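Local coordinates for genome polyprotein (Rhinovirus C, PDB 6KU8) that probably cleaves the viral polyprotein as its 3C cysteine protease, a chymotrypsin-like enzyme, here with the inhibitor rupintrivir in its substrate cleft, at residues 27-32 / 151-156; 37-42 / 161-166; 73-78 / 173-178. All blocks are in the same frame, centred on the assembly; numbering follows the deposited sequence.

Interaction 1: residues 27-32 / 151-156; sequences EFNMLG and GGVIAN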
loop_
_atom_site.group_PDB
_atom_site.type_symbol
_atom_site.label_atom_id
_atom_site.label_comp_id
_atom_site.label_asym_id
_atom_site.label_seq_id
_atom_site.Cartn_x
_atom_site.Cartn_y
_atom_site.Cartn_z
ATOM N N GLU A 27 -0.285 13.297 -3.000
ATOM C CA GLU A 27 -0.253 12.202 -3.959
ATOM C C GLU A 27 0.180 10.911 -3.274
ATOM O O GLU A 27 1.158 10.892 -2.527
ATOM C CB GLU A 27 0.707 12.506 -5.112
ATOM C CG GLU A 27 0.161 13.430 -6.176
ATOM C CD GLU A 27 1.083 13.518 -7.382
ATOM O OE1 GLU A 27 2.274 13.138 -7.274
ATOM O OE2 GLU A 27 0.596 13.947 -8.444
ATOM N N PHE A 28 -0.551 9.839 -3.545
ATOM C CA PHE A 28 -0.261 8.518 -3.007
ATOM C C PHE A 28 -0.232 7.527 -4.154
ATOM O O PHE A 28 -0.799 7.776 -5.224
ATOM C CB PHE A 28 -1.311 8.059 -1.982
ATOM C CG PHE A 28 -1.438 8.964 -0.795
ATOM C CD1 PHE A 28 -2.155 10.151 -0.884
ATOM C CD2 PHE A 28 -0.837 8.630 0.413
ATOM C CE1 PHE A 28 -2.259 10.996 0.214
ATOM C CE2 PHE A 28 -0.949 9.458 1.515
ATOM C CZ PHE A 28 -1.649 10.640 1.421
ATOM N N ASN A 29 0.424 6.392 -3.912
ATOM C CA ASN A 29 0.322 5.250 -4.809
ATOM C C ASN A 29 -0.883 4.414 -4.403
ATOM O O ASN A 29 -1.070 4.123 -3.219
ATOM C CB ASN A 29 1.581 4.384 -4.791
ATOM C CG ASN A 29 1.481 3.219 -5.746
ATOM O OD1 ASN A 29 1.303 3.402 -6.944
ATOM N ND2 ASN A 29 1.594 2.009 -5.218
ATOM N N MET A 30 -1.689 4.032 -5.392
ATOM C CA MET A 30 -2.828 3.152 -5.209
ATOM C C MET A 30 -2.527 1.813 -5.870
ATOM O O MET A 30 -2.117 1.769 -7.038
ATOM C CB MET A 30 -4.098 3.768 -5.805
ATOM C CG MET A 30 -5.376 2.923 -5.569
ATOM S SD MET A 30 -6.770 3.434 -6.630
ATOM C CE MET A 30 -6.394 2.502 -8.122
ATOM N N LEU A 31 -2.724 0.728 -5.127
ATOM C CA LEU A 31 -2.409 -0.618 -5.602
ATOM C C LEU A 31 -3.711 -1.376 -5.852
ATOM O O LEU A 31 -4.423 -1.728 -4.909
ATOM C CB LEU A 31 -1.539 -1.363 -4.591
ATOM C CG LEU A 31 -1.422 -2.870 -4.841
ATOM C CD1 LEU A 31 -0.676 -3.131 -6.139
ATOM C CD2 LEU A 31 -0.721 -3.541 -3.659
ATOM N N GLY A 32 -4.014 -1.650 -7.119
ATOM C CA GLY A 32 -5.131 -2.527 -7.422
ATOM C C GLY A 32 -4.814 -3.958 -7.025
ATOM O O GLY A 32 -3.687 -4.438 -7.186
ATOM N N GLY A 151 1.829 4.489 0.166
ATOM C CA GLY A 151 1.179 3.645 -0.798
ATOM C C GLY A 151 2.130 2.824 -1.626
ATOM O O GLY A 151 1.711 1.817 -2.205
ATOM N N GLY A 152 3.407 3.199 -1.681
ATOM C CA GLY A 152 4.378 2.413 -2.413
ATOM C C GLY A 152 4.253 0.949 -2.048
ATOM O O GLY A 152 3.965 0.623 -0.896
ATOM N N VAL A 153 4.483 0.081 -2.987
ATOM C CA VAL A 153 4.412 -1.332 -2.771
ATOM C C VAL A 153 5.726 -1.898 -2.208
ATOM O O VAL A 153 6.758 -1.548 -2.656
ATOM C CB VAL A 153 4.076 -2.084 -4.069
ATOM C CG1 VAL A 153 3.851 -3.532 -3.780
ATOM C CG2 VAL A 153 2.883 -1.504 -4.798
ATOM N N ILE A 154 5.643 -2.740 -1.196
ATOM C CA ILE A 154 6.798 -3.429 -0.661
ATOM C C ILE A 154 6.693 -4.850 -1.217
ATOM O O ILE A 154 5.817 -5.573 -0.840
ATOM C CB ILE A 154 6.841 -3.446 0.863
ATOM C CG1 ILE A 154 6.811 -2.039 1.455
ATOM C CG2 ILE A 154 8.017 -4.268 1.345
ATOM C CD1 ILE A 154 7.886 -1.120 1.038
ATOM N N ALA A 155 7.615 -5.195 -2.099
ATOM C CA ALA A 155 7.603 -6.466 -2.792
ATOM C C ALA A 155 8.869 -6.887 -3.500
ATOM O O ALA A 155 9.786 -6.121 -3.607
ATOM C CB ALA A 155 6.527 -6.427 -3.847
ATOM N N ASN A 156 8.887 -8.148 -3.909
ATOM C CA ASN A 156 9.917 -8.655 -4.814
ATOM C C ASN A 156 9.256 -9.749 -5.648
ATOM O O ASN A 156 8.041 -9.932 -5.578
ATOM C CB ASN A 156 11.163 -9.113 -4.039
ATOM C CG ASN A 156 10.885 -10.279 -3.090
ATOM O OD1 ASN A 156 9.890 -10.987 -3.229
ATOM N ND2 ASN A 156 11.770 -10.472 -2.118
#
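Asn29 and Gly151 bring the backbones of segments 27-32 and 151-156 to their nearest approach, with the two CA atoms 4.4 Å apart. This is a contact between the two beta-barrel domains of a chymotrypsin-like fold, the fold of the picornain 3C family. Residues 27-32 lie on strand 26-34 of the first barrel. Gly151 and Gly152 are the loop residues that lead into strand 153-156 of the second. The CA of Gly151 makes a CH...O contact of 3.3 Å with the backbone O of Asn29. Gly151 has a positive phi (81°), a backbone shape that favours glycine.

The polar link comes from the side chain of Asn29. Its CG lies anti to the backbone N (chi1 -179°), and its CB lies against the 151-152 peptide. ND2 donates to the backbone O of Gly151 at 3.0 Å, and the N-H...O angle of 170° is nearly straight. The oxygen sits in the plane of the Asn29 amide. The donor, however, stands well above the carbonyl plane of Gly151 and does not use a lone pair. The backbone of Asn29 is also bonded to Cys150, so this residue holds the loop at two successive positions.

Beyond the amide the contact becomes apolar. Leu31 and Val153 cross at about a right angle. Every residue that touches here is buried. One methyl, Val153 CG2, meets both strand residues that point its way: Leu31 CD1 at 4.1 Å and Asn29 ND2 at 3.8 Å.

Interaction 2: residues 37-42 / 161-166; sequences CAVVPT and VAIHVG. With AG7 (4-{2-(4-fluoro-benzyl)-6-methyl-5-[(5-methyl-isoxazole-3-carbonyl)-amino]-4-oxo-heptanoylamino}-5-(2-oxo-pyrrolidin-3-yl)-pentanoic acid ethyl ester), chain B.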
loop_
_atom_site.group_PDB
_atom_site.type_symbol
_atom_site.label_atom_id
_atom_site.label_comp_id
_atom_site.label_asym_id
_atom_site.label_seq_id
_atom_site.Cartn_x
_atom_site.Cartn_y
_atom_site.Cartn_z
ATOM N N CYS A 37 -11.272 -3.593 -6.827
ATOM C CA CYS A 37 -10.880 -3.350 -5.442
ATOM C C CYS A 37 -9.408 -2.956 -5.376
ATOM O O CYS A 37 -8.541 -3.717 -5.821
ATOM C CB CYS A 37 -11.129 -4.585 -4.577
ATOM S SG CYS A 37 -10.617 -4.364 -2.853
ATOM N N ALA A 38 -9.134 -1.786 -4.803
ATOM C CA ALA A 38 -7.780 -1.274 -4.632
ATOM C C ALA A 38 -7.502 -1.002 -3.161
ATOM O O ALA A 38 -8.401 -0.938 -2.322
ATOM C CB ALA A 38 -7.536 0.011 -5.438
ATOM N N VAL A 39 -6.227 -0.817 -2.863
ATOM C CA VAL A 39 -5.767 -0.503 -1.524
ATOM C C VAL A 39 -5.113 0.875 -1.549
ATOM O O VAL A 39 -4.435 1.241 -2.515
ATOM C CB VAL A 39 -4.818 -1.619 -1.042
ATOM C CG1 VAL A 39 -3.425 -1.130 -0.752
ATOM C CG2 VAL A 39 -5.439 -2.392 0.092
ATOM N N VAL A 40 -5.404 1.669 -0.522
ATOM C CA VAL A 40 -4.762 2.967 -0.308
ATOM C C VAL A 40 -4.486 3.134 1.169
ATOM O O VAL A 40 -5.158 2.533 2.024
ATOM C CB VAL A 40 -5.648 4.128 -0.790
ATOM C CG1 VAL A 40 -5.892 4.048 -2.291
ATOM C CG2 VAL A 40 -6.992 4.106 -0.048
ATOM N N PRO A 41 -3.524 3.970 1.518
ATOM C CA PRO A 41 -3.296 4.230 2.939
ATOM C C PRO A 41 -4.498 4.948 3.547
ATOM O O PRO A 41 -5.080 5.851 2.941
ATOM C CB PRO A 41 -2.028 5.094 2.945
ATOM C CG PRO A 41 -1.358 4.775 1.578
ATOM C CD PRO A 41 -2.531 4.658 0.666
ATOM N N THR A 42 -4.884 4.516 4.748
ATOM C CA THR A 42 -6.036 5.126 5.417
ATOM C C THR A 42 -5.838 6.624 5.619
ATOM O O THR A 42 -6.790 7.402 5.488
ATOM C CB THR A 42 -6.297 4.440 6.757
ATOM O OG1 THR A 42 -6.622 3.068 6.522
ATOM C CG2 THR A 42 -7.468 5.114 7.494
ATOM N N VAL A 161 3.847 -7.698 -0.261
ATOM C CA VAL A 161 3.907 -7.955 1.165
ATOM C C VAL A 161 3.421 -6.789 2.019
ATOM O O VAL A 161 2.987 -7.020 3.163
ATOM C CB VAL A 161 5.354 -8.363 1.514
ATOM C CG1 VAL A 161 6.035 -7.443 2.503
ATOM C CG2 VAL A 161 5.447 -9.848 1.848
ATOM N N ALA A 162 3.419 -5.559 1.511
ATOM C CA ALA A 162 2.946 -4.420 2.297
ATOM C C ALA A 162 2.776 -3.219 1.378
ATOM O O ALA A 162 3.250 -3.221 0.242
ATOM C CB ALA A 162 3.913 -4.072 3.443
ATOM N N ILE A 163 2.058 -2.205 1.871
ATOM C CA ILE A 163 2.115 -0.864 1.305
ATOM C C ILE A 163 2.775 0.053 2.329
ATOM O O ILE A 163 2.557 -0.082 3.541
ATOM C CB ILE A 163 0.727 -0.336 0.882
ATOM C CG1 ILE A 163 -0.187 -0.191 2.111
ATOM C CG2 ILE A 163 0.148 -1.238 -0.245
ATOM C CD1 ILE A 163 -1.497 0.552 1.829
ATOM N N HIS A 164 3.600 0.964 1.837
ATOM C CA HIS A 164 4.346 1.852 2.710
ATOM C C HIS A 164 3.411 2.865 3.356
ATOM O O HIS A 164 2.608 3.498 2.662
ATOM C CB HIS A 164 5.426 2.587 1.922
ATOM C CG HIS A 164 6.282 3.434 2.793
ATOM N ND1 HIS A 164 7.179 2.891 3.684
ATOM C CD2 HIS A 164 6.312 4.773 2.990
ATOM C CE1 HIS A 164 7.766 3.864 4.358
ATOM N NE2 HIS A 164 7.248 5.013 3.965
ATOM N N VAL A 165 3.521 3.048 4.682
ATOM C CA VAL A 165 2.567 3.949 5.336
ATOM C C VAL A 165 3.217 4.949 6.298
ATOM O O VAL A 165 2.566 5.911 6.711
ATOM C CB VAL A 165 1.459 3.161 6.067
ATOM C CG1 VAL A 165 0.585 2.396 5.074
ATOM C CG2 VAL A 165 2.060 2.229 7.137
ATOM N N GLY A 166 4.484 4.765 6.653
ATOM C CA GLY A 166 5.116 5.759 7.509
ATOM C C GLY A 166 6.609 5.563 7.653
ATOM O O GLY A 166 7.195 4.619 7.117
HETATM C C01 AG7 B . 4.325 9.581 9.592
HETATM C C02 AG7 B . 2.979 10.067 9.083
HETATM O O03 AG7 B . 5.107 8.917 8.975
HETATM C C04 AG7 B . 2.440 9.315 7.874
HETATM C C05 AG7 B . 0.970 9.694 7.852
HETATM C C06 AG7 B . 0.176 8.861 8.870
HETATM C C07 AG7 B . 0.299 7.480 8.881
HETATM C C08 AG7 B . -0.413 6.725 9.799
HETATM C C09 AG7 B . -1.251 7.345 10.720
HETATM C C10 AG7 B . -1.376 8.727 10.714
HETATM C C11 AG7 B . -0.664 9.485 9.793
HETATM N N12 AG7 B . 3.726 8.960 5.617
HETATM C C13 AG7 B . 4.552 9.586 4.569
HETATM C C14 AG7 B . 5.814 8.740 4.539
HETATM C C15 AG7 B . 6.701 9.049 5.805
HETATM C C16 AG7 B . 8.172 8.435 5.555
HETATM N N17 AG7 B . 9.066 9.285 6.033
HETATM O O18 AG7 B . 8.397 7.394 5.036
HETATM C C19 AG7 B . 3.979 9.788 3.161
HETATM C C20 AG7 B . 2.463 10.033 3.214
HETATM C C21 AG7 B . 2.455 11.541 3.114
HETATM O O22 AG7 B . 1.546 12.307 3.838
HETATM O O23 AG7 B . 3.280 12.043 2.431
HETATM C C47 AG7 B . 3.251 9.824 6.684
HETATM O O48 AG7 B . 3.530 10.973 6.632
HETATM C C50 AG7 B . 1.755 13.672 3.638
HETATM C C53 AG7 B . 0.527 14.424 4.151
HETATM C C57 AG7 B . 4.550 10.064 11.013
HETATM N N58 AG7 B . 5.697 9.439 11.548
HETATM C C59 AG7 B . 5.698 9.128 12.935
HETATM O O60 AG7 B . 4.818 9.326 13.713
HETATM C C78 AG7 B . 4.819 11.570 11.038
HETATM C C81 AG7 B . 4.848 12.154 12.457
HETATM F F1 AG7 B . -1.946 6.590 11.627
HETATM C C82 AG7 B . 6.141 11.857 10.318
HETATM C C83 AG7 B . 8.354 10.499 6.608
HETATM C C84 AG7 B . 6.877 10.365 6.010
HETATM C C1 AG7 B . 7.010 8.529 13.278
#
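Val39 and Ile163 point at each other tip to tip across the interface between the two barrels of the chymotrypsin-like fold. Strand 37-41 belongs to the first barrel and strand 161-166 to the second. Their axes approach to 7.8 Å and run at 25° in the same sense. No hydrogen bond joins the two segments; the contact is made by apolar side chains.

Ile163 is the centre of it. Its CG1 sits between the backbone N and the carbonyl carbon (chi1 64°), while CG2 lies beside the backbone N. With CB pointing toward strand 37-41, this torsion brings CD1 and CG2 to bear on Val39 together. Val39 CG1 sits against both Ile163 CG2 and Ile163 CD1, each at 3.6 Å. CD1 also lies against the Val40-Pro41 peptide, 4.0 Å from Pro41 N. The proline ring extends the apolar layer. Its CG meets Ile163 CD1, and its CB meets Val165 CG1 at 4.3 Å.

His164 turns the other way, away from strand 37-41 and into the inhibitor pocket. NE2 donates to O18 of the rupintrivir lactam at 2.9 Å, with an N-H...O angle of 165°. The oxygen lies at the ring edge, near its plane. On the other ring nitrogen, ND1 is hydrogen-bonded to Tyr141 OH, which would help fix the rotation of the ring. Thr145 OG1 also bonds to the inhibitor.

Val165 and Gly166 both face Tyr173 in a classic beta bulge. At this bulge the Val165 backbone O takes a weak, long hydrogen bond of 3.4 Å from inhibitor N12.

Interaction 3: residues 73-78 / 173-178; sequences TEITLL and YGAALL. With AG7 (4-{2-(4-fluoro-benzyl)-6-methyl-5-[(5-methyl-isoxazole-3-carbonyl)-amino]-4-oxo-heptanoylamino}-5-(2-oxo-pyrrolidin-3-yl)-pentanoic acid ethyl ester), chain B.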
loop_
_atom_site.group_PDB
_atom_site.type_symbol
_atom_site.label_atom_id
_atom_site.label_comp_id
_atom_site.label_asym_id
_atom_site.label_seq_id
_atom_site.Cartn_x
_atom_site.Cartn_y
_atom_site.Cartn_z
ATOM N N THR A 73 -5.185 -0.714 10.713
ATOM C CA THR A 73 -4.069 -1.295 9.980
ATOM C C THR A 73 -3.375 -0.276 9.079
ATOM O O THR A 73 -2.299 -0.575 8.552
ATOM C CB THR A 73 -4.532 -2.470 9.108
ATOM O OG1 THR A 73 -5.377 -1.972 8.058
ATOM C CG2 THR A 73 -5.279 -3.506 9.928
ATOM N N GLU A 74 -3.971 0.897 8.870
ATOM C CA GLU A 74 -3.545 1.924 7.917
ATOM C C GLU A 74 -3.894 1.519 6.486
ATOM O O GLU A 74 -3.532 2.243 5.537
ATOM C CB GLU A 74 -2.037 2.223 7.992
ATOM C CG GLU A 74 -1.641 3.636 8.382
ATOM C CD GLU A 74 -2.645 4.719 7.982
ATOM O OE1 GLU A 74 -3.582 4.965 8.754
ATOM O OE2 GLU A 74 -2.471 5.357 6.929
ATOM N N ILE A 75 -4.567 0.391 6.289
ATOM C CA ILE A 75 -5.027 -0.039 4.979
ATOM C C ILE A 75 -6.514 0.247 4.836
ATOM O O ILE A 75 -7.328 -0.172 5.671
ATOM C CB ILE A 75 -4.744 -1.529 4.743
ATOM C CG1 ILE A 75 -3.244 -1.759 4.582
ATOM C CG2 ILE A 75 -5.511 -2.010 3.522
ATOM C CD1 ILE A 75 -2.861 -3.173 4.735
ATOM N N THR A 76 -6.869 0.932 3.755
ATOM C CA THR A 76 -8.250 1.128 3.351
ATOM C C THR A 76 -8.455 0.475 1.993
ATOM O O THR A 76 -7.623 0.642 1.094
ATOM C CB THR A 76 -8.582 2.618 3.295
ATOM O OG1 THR A 76 -8.612 3.136 4.630
ATOM C CG2 THR A 76 -9.914 2.845 2.621
ATOM N N LEU A 77 -9.540 -0.302 1.864
ATOM C CA LEU A 77 -9.948 -0.877 0.588
ATOM C C LEU A 77 -10.921 0.070 -0.093
ATOM O O LEU A 77 -11.862 0.557 0.543
ATOM C CB LEU A 77 -10.625 -2.244 0.774
ATOM C CG LEU A 77 -9.953 -3.385 1.548
ATOM C CD1 LEU A 77 -10.703 -4.689 1.333
ATOM C CD2 LEU A 77 -8.498 -3.543 1.145
ATOM N N LEU A 78 -10.697 0.343 -1.374
ATOM C CA LEU A 78 -11.652 1.090 -2.184
ATOM C C LEU A 78 -12.244 0.155 -3.224
ATOM O O LEU A 78 -11.505 -0.540 -3.930
ATOM C CB LEU A 78 -11.009 2.284 -2.886
ATOM C CG LEU A 78 -10.206 3.276 -2.050
ATOM C CD1 LEU A 78 -9.608 4.325 -2.979
ATOM C CD2 LEU A 78 -11.084 3.896 -0.969
ATOM N N TYR A 173 7.824 1.945 7.825
ATOM C CA TYR A 173 6.795 1.038 8.315
ATOM C C TYR A 173 5.840 0.756 7.165
ATOM O O TYR A 173 5.376 1.686 6.498
ATOM C CB TYR A 173 6.012 1.630 9.504
ATOM C CG TYR A 173 6.891 2.194 10.601
ATOM C CD1 TYR A 173 7.393 1.384 11.598
ATOM C CD2 TYR A 173 7.213 3.542 10.628
ATOM C CE1 TYR A 173 8.201 1.900 12.613
ATOM C CE2 TYR A 173 8.034 4.072 11.618
ATOM C CZ TYR A 173 8.520 3.248 12.607
ATOM O OH TYR A 173 9.313 3.775 13.595
ATOM N N GLY A 174 5.574 -0.516 6.927
ATOM C CA GLY A 174 4.606 -0.934 5.925
ATOM C C GLY A 174 3.437 -1.644 6.598
ATOM O O GLY A 174 3.635 -2.401 7.547
ATOM N N ALA A 175 2.234 -1.384 6.099
ATOM C CA ALA A 175 1.061 -2.119 6.560
ATOM C C ALA A 175 1.052 -3.493 5.894
ATOM O O ALA A 175 1.040 -3.586 4.664
ATOM C CB ALA A 175 -0.221 -1.347 6.232
ATOM N N ALA A 176 1.059 -4.555 6.694
ATOM C CA ALA A 176 1.099 -5.895 6.123
ATOM C C ALA A 176 -0.114 -6.132 5.231
ATOM O O ALA A 176 -1.254 -5.826 5.605
ATOM C CB ALA A 176 1.166 -6.957 7.220
ATOM N N LEU A 177 0.137 -6.636 4.027
ATOM C CA LEU A 177 -0.930 -7.131 3.160
ATOM C C LEU A 177 -1.139 -8.609 3.483
ATOM O O LEU A 177 -0.192 -9.398 3.407
ATOM C CB LEU A 177 -0.581 -6.937 1.684
ATOM C CG LEU A 177 -0.529 -5.491 1.185
ATOM C CD1 LEU A 177 0.157 -5.445 -0.171
ATOM C CD2 LEU A 177 -1.936 -4.894 1.106
ATOM N N LEU A 178 -2.353 -8.976 3.897
ATOM C CA LEU A 178 -2.666 -10.358 4.234
ATOM C C LEU A 178 -3.817 -10.843 3.361
ATOM O O LEU A 178 -4.797 -10.123 3.142
ATOM C CB LEU A 178 -3.002 -10.502 5.724
ATOM C CG LEU A 178 -1.916 -9.986 6.668
ATOM C CD1 LEU A 178 -2.453 -9.860 8.097
ATOM C CD2 LEU A 178 -0.679 -10.886 6.618
HETATM C C01 AG7 B . 4.325 9.581 9.592
HETATM C C02 AG7 B . 2.979 10.067 9.083
HETATM O O03 AG7 B . 5.107 8.917 8.975
HETATM C C04 AG7 B . 2.440 9.315 7.874
HETATM C C05 AG7 B . 0.970 9.694 7.852
HETATM C C06 AG7 B . 0.176 8.861 8.870
HETATM C C07 AG7 B . 0.299 7.480 8.881
HETATM C C08 AG7 B . -0.413 6.725 9.799
HETATM C C09 AG7 B . -1.251 7.345 10.720
HETATM C C10 AG7 B . -1.376 8.727 10.714
HETATM C C11 AG7 B . -0.664 9.485 9.793
HETATM N N12 AG7 B . 3.726 8.960 5.617
HETATM C C13 AG7 B . 4.552 9.586 4.569
HETATM C C14 AG7 B . 5.814 8.740 4.539
HETATM C C15 AG7 B . 6.701 9.049 5.805
HETATM C C16 AG7 B . 8.172 8.435 5.555
HETATM N N17 AG7 B . 9.066 9.285 6.033
HETATM O O18 AG7 B . 8.397 7.394 5.036
HETATM C C19 AG7 B . 3.979 9.788 3.161
HETATM C C20 AG7 B . 2.463 10.033 3.214
HETATM C C21 AG7 B . 2.455 11.541 3.114
HETATM O O22 AG7 B . 1.546 12.307 3.838
HETATM O O23 AG7 B . 3.280 12.043 2.431
HETATM C C47 AG7 B . 3.251 9.824 6.684
HETATM O O48 AG7 B . 3.530 10.973 6.632
HETATM C C50 AG7 B . 1.755 13.672 3.638
HETATM C C53 AG7 B . 0.527 14.424 4.151
HETATM C C57 AG7 B . 4.550 10.064 11.013
HETATM N N58 AG7 B . 5.697 9.439 11.548
HETATM C C59 AG7 B . 5.698 9.128 12.935
HETATM O O60 AG7 B . 4.818 9.326 13.713
HETATM C C78 AG7 B . 4.819 11.570 11.038
HETATM C C81 AG7 B . 4.848 12.154 12.457
HETATM F F1 AG7 B . -1.946 6.590 11.627
HETATM C C82 AG7 B . 6.141 11.857 10.318
HETATM C C83 AG7 B . 8.354 10.499 6.608
HETATM C C84 AG7 B . 6.877 10.365 6.010
HETATM C C1 AG7 B . 7.010 8.529 13.278
#
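Ile75 on segment 73-78 packs against Ala175 and Leu177 on segment 173-178, joining the first barrel to the second. Its CB points toward the other segment. CG1 lies beside the backbone N and anti to the carbonyl carbon (chi1 -70°). From there it meets Ala175 CB at 3.5 Å, tighter than usual for two carbons. The terminal CD1 also touches this methyl. It lies 3.2 Å from the backbone O of Ala176 and 4.1 Å from Leu177 CD2. Ile163 and Val39 also touch Ile75.

Ala175 CB is pressed from a second direction by the backbone O of Thr73, 3.2 Å away. The corner at Glu74 is shaped by an ST turn, in which Thr73 OG1 accepts from Ile75 N. The same hydroxyl is bonded to the backbone O of Leu65.

Glu74 starts toward Ala175, but its chain bends at chi2 and leads the carboxylate away to the cleft. CD lies 3.5 Å from C08 of the fluorobenzyl ring of rupintrivir. OE2 is hydrogen-bonded to His43 ND1, consistent with the acidic member of a Cys-His-Glu triad.

No hydrogen bond crosses between the two segments. The interface here therefore rests on apolar contact. Thr73 OG1 ties the corner to Ile75 N and Leu65 O, while the Glu74 carboxylate is turned to His43 and the inhibitor, away from the apolar contact.

In the fold
All three interactions bridge the two barrels, and their segments alternate along the chain. Interactions 2 and 3 lie closest, their centres about 4 Å apart. Interactions 1 and 2 are about 6 Å apart, and 1 and 3 about 10 Å. Probable hydrogen bonds of 2.8 Å join interactions 1 and 2, from Gly151 N to His164 O and from His164 N to Gly152 O, and interactions 2 and 3, from Thr42 N to Glu74 O. Phe28, His164, Val165, Gly166 and Glu74 belong to the rupintrivir pocket. The putative Cys150-His43-Glu74 triad includes Glu74 of interaction 3 and is touched by Gly151 of interaction 1 and Pro41 of interaction 2.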